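Local coordinates for probable glutathione S-transferase (Bordetella bronchiseptica RB50, PDB 3H1N), which probably conjugates the thiol of glutathione to electrophilic compounds, working as a dimeric member of the glutathione S-transferase family, at residues L92-G95 with V96-L100; G179-Y183 with A184-L188. One frame throughout, in Å; residues are numbered along the deposited sequence.

Contact 1 of 2, residues L92-G95 with V96-L100; sequences LFLG and VEHGL
Leu94 and Leu100 meet on the inner side of the turn that ends helix 87-97, with CB of Leu94 3.9 Å from CD1 of Leu100. CG of Leu100 stands beside its own backbone N (chi1 -49°), which lays the branch back over the preceding helical turn, against the Leu94 carbonyl. On the same flank CD2 of Leu94 approaches CD2 of the His98 ring at 4.0 Å, the two side chains crossing at a slant. The packing continues onto Leu41 and Tyr22, and Tyr22 OH holds NE2 of His98 by a hydrogen bond.

Backbone bonds follow the helix to its end. Val96 N donates to Leu92 O at 3.1 Å and Glu97 N to Phe93 O at 2.9 Å. The last runs from His98 N to Leu94 O at 2.9 Å, and His98 is the first residue to leave helical backbone angles. Gly99, with positive phi, then turns the chain so that Leu100 folds inward.

On the other flank Phe93 and Glu97 run side by side in the same direction. The buried ring still packs closely, CE1 of Phe93 lying 3.8 Å from CB of Glu97, and ring and carboxylate planes differ by 20°. The solvent side is the outer end of Glu97, with Val96 partly exposed beside it. Glu97 CG is anti to its N (chi1 180°), and the chain bends at the next bond, carrying the acid away from the turn.

Leu94, Leu100 and His98 thus face their own domain, Phe93 bridges Met82 and Ile84 of strand 82-85 and Leu109 of the second subunit, and Glu97 reaches across to that subunit. A carboxylate near a helix C-terminus would be disfavoured by the helix end, and the salt bridge from OE1 to Arg105 of the second subunit probably offsets this.

Contact 2 of 2, residues G179-Y183 with A184-L188; sequences GRWSY and ADLSL
Ser182 and Asp185 form a capping box at the start of helix 183-198. The serine OG sits between its backbone N and carbonyl carbon (chi1 74°), from where it donates to Asp185 OD2 at 2.8 Å and accepts a weak bond from Ala184 N. Asp185 bends back toward the cap, its CG beside its own N (chi1 -60°), and OD2 takes Ser182 N as well, at 2.8 Å on the anti side; OG arrives from above the carboxylate plane. A water linking OD2 to Arg180 O adds a further donor, and Leu175 N donates to OD1, so the buried acid is gripped at both oxygens.

Flanking the box, Trp181 CZ3 touches Leu186 CD1 at 3.6 Å. This pairing of the residue before the N-cap with the fourth after it is a hydrophobic staple; together with the Ser-x-x-Asp box it matches the capping signature known in this family. Leu186 CD2 lies over one indole face and Arg180 NH1 over the opposite one, with Arg180 NE fixed to Trp181 O at 2.9 Å. One turn on, Ser187 N and OG reach Tyr183 O from opposite faces of its plane, at 3.0 and 3.1 Å; Gln115 also binds that hydroxyl.

Helix 105-127 covers Tyr183 and Ala184, helix 211-221 backs Asp185 and Leu186, and Ala43 of helix 34-43 meets Trp181 and Leu186.

In the fold
The two contacts are the opposite kinds of helix end: contact 1 closes helix 87-97 and contact 2, later in the chain, opens helix 183-198. Their centres are 12 Å apart and they touch directly. Leu100 O lies 2.9 Å from Tyr183 N, a probable hydrogen bond, and Tyr183 OH packs 3.6 Å from Leu92 CA. In the glutathione S-transferase fold the first helix belongs with the four-stranded sheet of the thioredoxin-like domain, the second with the all-helical C-terminal domain. The meeting therefore joins the two domains, and helix 34-43 adds to it by touching both contacts. Contact 1 alone also reaches the second subunit.

Contact 1 of 2, residues L92-G95 with V96-L100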
ATOM      1  N   LEU B  92       0.323   1.553 -11.576  1.00  7.41           N
ATOM      2  CA  LEU B  92       1.489   2.393 -11.878  1.00  7.44           C
ATOM      3  C   LEU B  92       2.093   2.106 -13.280  1.00  7.48           C
ATOM      4  O   LEU B  92       2.453   3.037 -14.020  1.00  6.94           O
ATOM      5  CB  LEU B  92       2.577   2.220 -10.802  1.00  7.38           C
ATOM      6  CG  LEU B  92       3.815   3.115 -10.920  1.00  8.65           C
ATOM      7  CD1 LEU B  92       3.490   4.563 -10.570  1.00 10.50           C
ATOM      8  CD2 LEU B  92       4.982   2.574 -10.045  1.00  7.59           C
ATOM      9  N   PHE B  93       2.228   0.826 -13.619  1.00  7.68           N
ATOM     10  CA  PHE B  93       2.725   0.431 -14.932  1.00  8.23           C
ATOM     11  C   PHE B  93       1.774   0.902 -16.031  1.00  8.69           C
ATOM     12  O   PHE B  93       2.211   1.481 -17.028  1.00  8.45           O
ATOM     13  CB  PHE B  93       2.963  -1.093 -15.023  1.00  8.46           C
ATOM     14  CG  PHE B  93       3.137  -1.583 -16.431  1.00  9.34           C
ATOM     15  CD1 PHE B  93       4.291  -1.263 -17.156  1.00 10.37           C
ATOM     16  CD2 PHE B  93       2.126  -2.311 -17.053  1.00 12.05           C
ATOM     17  CE1 PHE B  93       4.450  -1.691 -18.481  1.00 11.96           C
ATOM     18  CE2 PHE B  93       2.264  -2.743 -18.398  1.00 11.92           C
ATOM     19  CZ  PHE B  93       3.427  -2.437 -19.102  1.00 11.24           C
ATOM     20  N   LEU B  94       0.478   0.663 -15.839  1.00  8.72           N
ATOM     21  CA  LEU B  94      -0.514   1.053 -16.849  1.00  9.02           C
ATOM     22  C   LEU B  94      -0.569   2.559 -17.038  1.00  9.56           C
ATOM     23  O   LEU B  94      -0.771   3.049 -18.161  1.00  9.67           O
ATOM     24  CB  LEU B  94      -1.901   0.509 -16.497  1.00  8.52           C
ATOM     25  CG  LEU B  94      -1.957  -1.015 -16.343  1.00 10.08           C
ATOM     26  CD1 LEU B  94      -3.357  -1.494 -15.953  1.00 11.59           C
ATOM     27  CD2 LEU B  94      -1.467  -1.720 -17.626  1.00 10.36           C
ATOM     28  N   GLY B  95      -0.391   3.283 -15.936  1.00 10.07           N
ATOM     29  CA  GLY B  95      -0.347   4.742 -15.972  1.00 10.61           C
ATOM     30  C   GLY B  95       0.816   5.286 -16.787  1.00 10.36           C
ATOM     31  O   GLY B  95       0.660   6.261 -17.529  1.00 10.62           O
ATOM     32  N   VAL B  96       1.983   4.664 -16.644  1.00 10.42           N
ATOM     33  CA  VAL B  96       3.178   5.131 -17.330  1.00 10.85           C
ATOM     34  C   VAL B  96       3.173   4.694 -18.786  1.00 10.85           C
ATOM     35  O   VAL B  96       3.497   5.482 -19.669  1.00 11.42           O
ATOM     36  CB  VAL B  96       4.485   4.678 -16.615  1.00 10.42           C
ATOM     37  CG1 VAL B  96       5.701   4.907 -17.500  1.00 12.49           C
ATOM     38  CG2 VAL B  96       4.648   5.432 -15.316  1.00 11.35           C
ATOM     39  N   GLU B  97       2.785   3.449 -19.044  1.00 11.00           N
ATOM     40  CA  GLU B  97       2.951   2.887 -20.381  1.00 10.86           C
ATOM     41  C   GLU B  97       1.759   3.134 -21.305  1.00 10.59           C
ATOM     42  O   GLU B  97       1.949   3.264 -22.516  1.00 11.02           O
ATOM     43  CB  GLU B  97       3.337   1.406 -20.296  1.00 10.78           C
ATOM     44  CG  GLU B  97       3.552   0.648 -21.610  1.00 10.99           C
ATOM     45  CD  GLU B  97       4.460   1.327 -22.646  1.00 11.43           C
ATOM     46  OE1 GLU B  97       5.376   2.138 -22.313  1.00 10.86           O
ATOM     47  OE2 GLU B  97       4.253   1.007 -23.839  1.00 12.45           O
ATOM     48  N   HIS B  98       0.558   3.251 -20.740  1.00  9.78           N
ATOM     49  CA  HIS B  98      -0.655   3.486 -21.532  1.00  9.89           C
ATOM     50  C   HIS B  98      -1.312   4.842 -21.301  1.00 10.03           C
ATOM     51  O   HIS B  98      -2.430   5.082 -21.766  1.00  9.65           O
ATOM     52  CB  HIS B  98      -1.669   2.356 -21.316  1.00 10.17           C
ATOM     53  CG  HIS B  98      -1.157   1.014 -21.737  1.00 10.69           C
ATOM     54  ND1 HIS B  98      -1.309   0.530 -23.018  1.00 12.59           N
ATOM     55  CD2 HIS B  98      -0.465   0.069 -21.058  1.00 11.58           C
ATOM     56  CE1 HIS B  98      -0.740  -0.660 -23.110  1.00 11.33           C
ATOM     57  NE2 HIS B  98      -0.220  -0.963 -21.935  1.00 11.34           N
ATOM     58  N   GLY B  99      -0.624   5.738 -20.598  1.00  9.79           N
ATOM     59  CA  GLY B  99      -1.135   7.102 -20.421  1.00  9.72           C
ATOM     60  C   GLY B  99      -2.380   7.201 -19.543  1.00  9.64           C
ATOM     61  O   GLY B  99      -3.209   8.091 -19.738  1.00  8.98           O
ATOM     62  N   LEU B 100      -2.514   6.294 -18.575  1.00  9.37           N
ATOM     63  CA  LEU B 100      -3.644   6.350 -17.623  1.00  9.52           C
ATOM     64  C   LEU B 100      -3.313   7.213 -16.405  1.00  9.39           C
ATOM     65  O   LEU B 100      -4.042   7.221 -15.403  1.00  9.78           O
ATOM     66  CB  LEU B 100      -4.064   4.937 -17.184  1.00  9.16           C
ATOM     67  CG  LEU B 100      -4.273   3.912 -18.305  1.00  9.27           C
ATOM     68  CD1 LEU B 100      -4.875   2.643 -17.744  1.00  9.01           C
ATOM     69  CD2 LEU B 100      -5.143   4.489 -19.431  1.00  9.82           C
TER

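Contact 2 of 2, residues G179-Y183 with A184-L188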
ATOM      1  N   GLY B 179      -6.123  16.768 -17.507  1.00 20.17           N
ATOM      2  CA  GLY B 179      -7.163  17.075 -18.481  1.00 19.52           C
ATOM      3  C   GLY B 179      -8.058  15.914 -18.882  1.00 19.13           C
ATOM      4  O   GLY B 179      -8.808  16.019 -19.857  1.00 19.26           O
ATOM      5  N   ARG B 180      -7.983  14.818 -18.124  1.00 18.24           N
ATOM      6  CA  ARG B 180      -8.808  13.609 -18.328  1.00 17.35           C
ATOM      7  C   ARG B 180      -8.778  12.729 -17.076  1.00 16.15           C
ATOM      8  O   ARG B 180      -8.002  12.994 -16.155  1.00 16.03           O
ATOM      9  CB  ARG B 180      -8.324  12.801 -19.539  1.00 17.32           C
ATOM     10  CG  ARG B 180      -6.834  12.475 -19.548  1.00 18.87           C
ATOM     11  CD  ARG B 180      -6.539  11.281 -20.448  1.00 20.13           C
ATOM     12  NE  ARG B 180      -6.885  10.019 -19.790  1.00 21.52           N
ATOM     13  CZ  ARG B 180      -6.805   8.815 -20.356  1.00 21.98           C
ATOM     14  NH1 ARG B 180      -7.141   7.735 -19.663  1.00 21.62           N
ATOM     15  NH2 ARG B 180      -6.398   8.681 -21.613  1.00 20.74           N
ATOM     16  N   TRP B 181      -9.607  11.682 -17.042  1.00 15.05           N
ATOM     17  CA  TRP B 181      -9.537  10.702 -15.943  1.00 13.55           C
ATOM     18  C   TRP B 181      -8.184  10.001 -15.910  1.00 12.44           C
ATOM     19  O   TRP B 181      -7.555   9.810 -16.953  1.00 11.95           O
ATOM     20  CB  TRP B 181     -10.677   9.662 -15.979  1.00 13.49           C
ATOM     21  CG  TRP B 181     -10.749   8.777 -17.227  1.00 14.22           C
ATOM     22  CD1 TRP B 181     -11.548   8.976 -18.320  1.00 14.71           C
ATOM     23  CD2 TRP B 181     -10.019   7.563 -17.482  1.00 13.80           C
ATOM     24  NE1 TRP B 181     -11.354   7.967 -19.241  1.00 15.57           N
ATOM     25  CE2 TRP B 181     -10.423   7.090 -18.754  1.00 14.16           C
ATOM     26  CE3 TRP B 181      -9.060   6.833 -16.763  1.00 12.67           C
ATOM     27  CZ2 TRP B 181      -9.895   5.916 -19.329  1.00 13.27           C
ATOM     28  CZ3 TRP B 181      -8.537   5.665 -17.331  1.00 13.65           C
ATOM     29  CH2 TRP B 181      -8.954   5.219 -18.600  1.00 14.07           C
ATOM     30  N   SER B 182      -7.754   9.657 -14.698  1.00 11.02           N
ATOM     31  CA  SER B 182      -6.583   8.819 -14.451  1.00 10.31           C
ATOM     32  C   SER B 182      -7.075   7.527 -13.798  1.00 10.09           C
ATOM     33  O   SER B 182      -8.251   7.424 -13.432  1.00  9.47           O
ATOM     34  CB  SER B 182      -5.610   9.526 -13.506  1.00 10.03           C
ATOM     35  OG  SER B 182      -6.122   9.518 -12.178  1.00  9.99           O
ATOM     36  N   TYR B 183      -6.193   6.538 -13.620  1.00  9.85           N
ATOM     37  CA  TYR B 183      -6.654   5.304 -12.986  1.00  9.82           C
ATOM     38  C   TYR B 183      -7.118   5.495 -11.532  1.00 10.23           C
ATOM     39  O   TYR B 183      -7.976   4.751 -11.064  1.00 11.20           O
ATOM     40  CB  TYR B 183      -5.631   4.187 -13.108  1.00  9.44           C
ATOM     41  CG  TYR B 183      -4.320   4.415 -12.406  1.00  9.10           C
ATOM     42  CD1 TYR B 183      -4.205   4.247 -11.025  1.00  8.89           C
ATOM     43  CD2 TYR B 183      -3.168   4.719 -13.131  1.00  9.54           C
ATOM     44  CE1 TYR B 183      -2.974   4.417 -10.376  1.00  8.55           C
ATOM     45  CE2 TYR B 183      -1.935   4.882 -12.494  1.00  8.44           C
ATOM     46  CZ  TYR B 183      -1.846   4.738 -11.117  1.00  8.01           C
ATOM     47  OH  TYR B 183      -0.621   4.882 -10.472  1.00  8.53           O
ATOM     48  N   ALA B 184      -6.559   6.493 -10.837  1.00  9.86           N
ATOM     49  CA  ALA B 184      -6.995   6.824  -9.479  1.00  9.85           C
ATOM     50  C   ALA B 184      -8.454   7.332  -9.448  1.00  9.93           C
ATOM     51  O   ALA B 184      -9.189   7.065  -8.485  1.00  9.85           O
ATOM     52  CB  ALA B 184      -6.055   7.831  -8.845  1.00 10.41           C
ATOM     53  N   ASP B 185      -8.868   8.043 -10.493  1.00  9.23           N
ATOM     54  CA  ASP B 185     -10.275   8.445 -10.619  1.00  9.57           C
ATOM     55  C   ASP B 185     -11.204   7.235 -10.733  1.00  9.59           C
ATOM     56  O   ASP B 185     -12.285   7.215 -10.115  1.00  9.03           O
ATOM     57  CB  ASP B 185     -10.499   9.404 -11.798  1.00 10.08           C
ATOM     58  CG  ASP B 185      -9.697  10.678 -11.673  1.00 10.51           C
ATOM     59  OD1 ASP B 185     -10.104  11.576 -10.912  1.00 10.70           O
ATOM     60  OD2 ASP B 185      -8.660  10.790 -12.360  1.00 11.10           O
ATOM     61  N   LEU B 186     -10.796   6.230 -11.521  1.00  9.00           N
ATOM     62  CA  LEU B 186     -11.596   4.998 -11.643  1.00  9.00           C
ATOM     63  C   LEU B 186     -11.652   4.238 -10.323  1.00  8.91           C
ATOM     64  O   LEU B 186     -12.702   3.744  -9.914  1.00  9.28           O
ATOM     65  CB  LEU B 186     -11.047   4.084 -12.738  1.00  8.79           C
ATOM     66  CG  LEU B 186     -10.857   4.660 -14.137  1.00  8.67           C
ATOM     67  CD1 LEU B 186     -10.398   3.536 -15.063  1.00 10.16           C
ATOM     68  CD2 LEU B 186     -12.148   5.325 -14.675  1.00  8.83           C
ATOM     69  N   SER B 187     -10.514   4.163  -9.652  1.00  8.64           N
ATOM     70  CA  SER B 187     -10.431   3.506  -8.357  1.00  8.94           C
ATOM     71  C   SER B 187     -11.312   4.211  -7.324  1.00  8.78           C
ATOM     72  O   SER B 187     -11.938   3.557  -6.479  1.00  9.09           O
ATOM     73  CB  SER B 187      -8.973   3.487  -7.894  1.00  8.58           C
ATOM     74  OG  SER B 187      -8.194   2.678  -8.775  1.00  9.79           O
ATOM     75  N   LEU B 188     -11.364   5.540  -7.401  1.00  8.79           N
ATOM     76  CA  LEU B 188     -12.119   6.329  -6.427  1.00  9.08           C
ATOM     77  C   LEU B 188     -13.607   6.069  -6.628  1.00  9.11           C
ATOM     78  O   LEU B 188     -14.368   5.870  -5.656  1.00  8.45           O
ATOM     79  CB  LEU B 188     -11.783   7.828  -6.536  1.00  8.82           C
ATOM     80  CG  LEU B 188     -12.446   8.795  -5.520  1.00  9.30           C
ATOM     81  CD1 LEU B 188     -12.219   8.358  -4.051  1.00 10.93           C
ATOM     82  CD2 LEU B 188     -11.969  10.231  -5.732  1.00  6.23           C
TER
HETATM   83  O   HOH W   1      -7.276  12.812 -13.649  1.00 13.16           O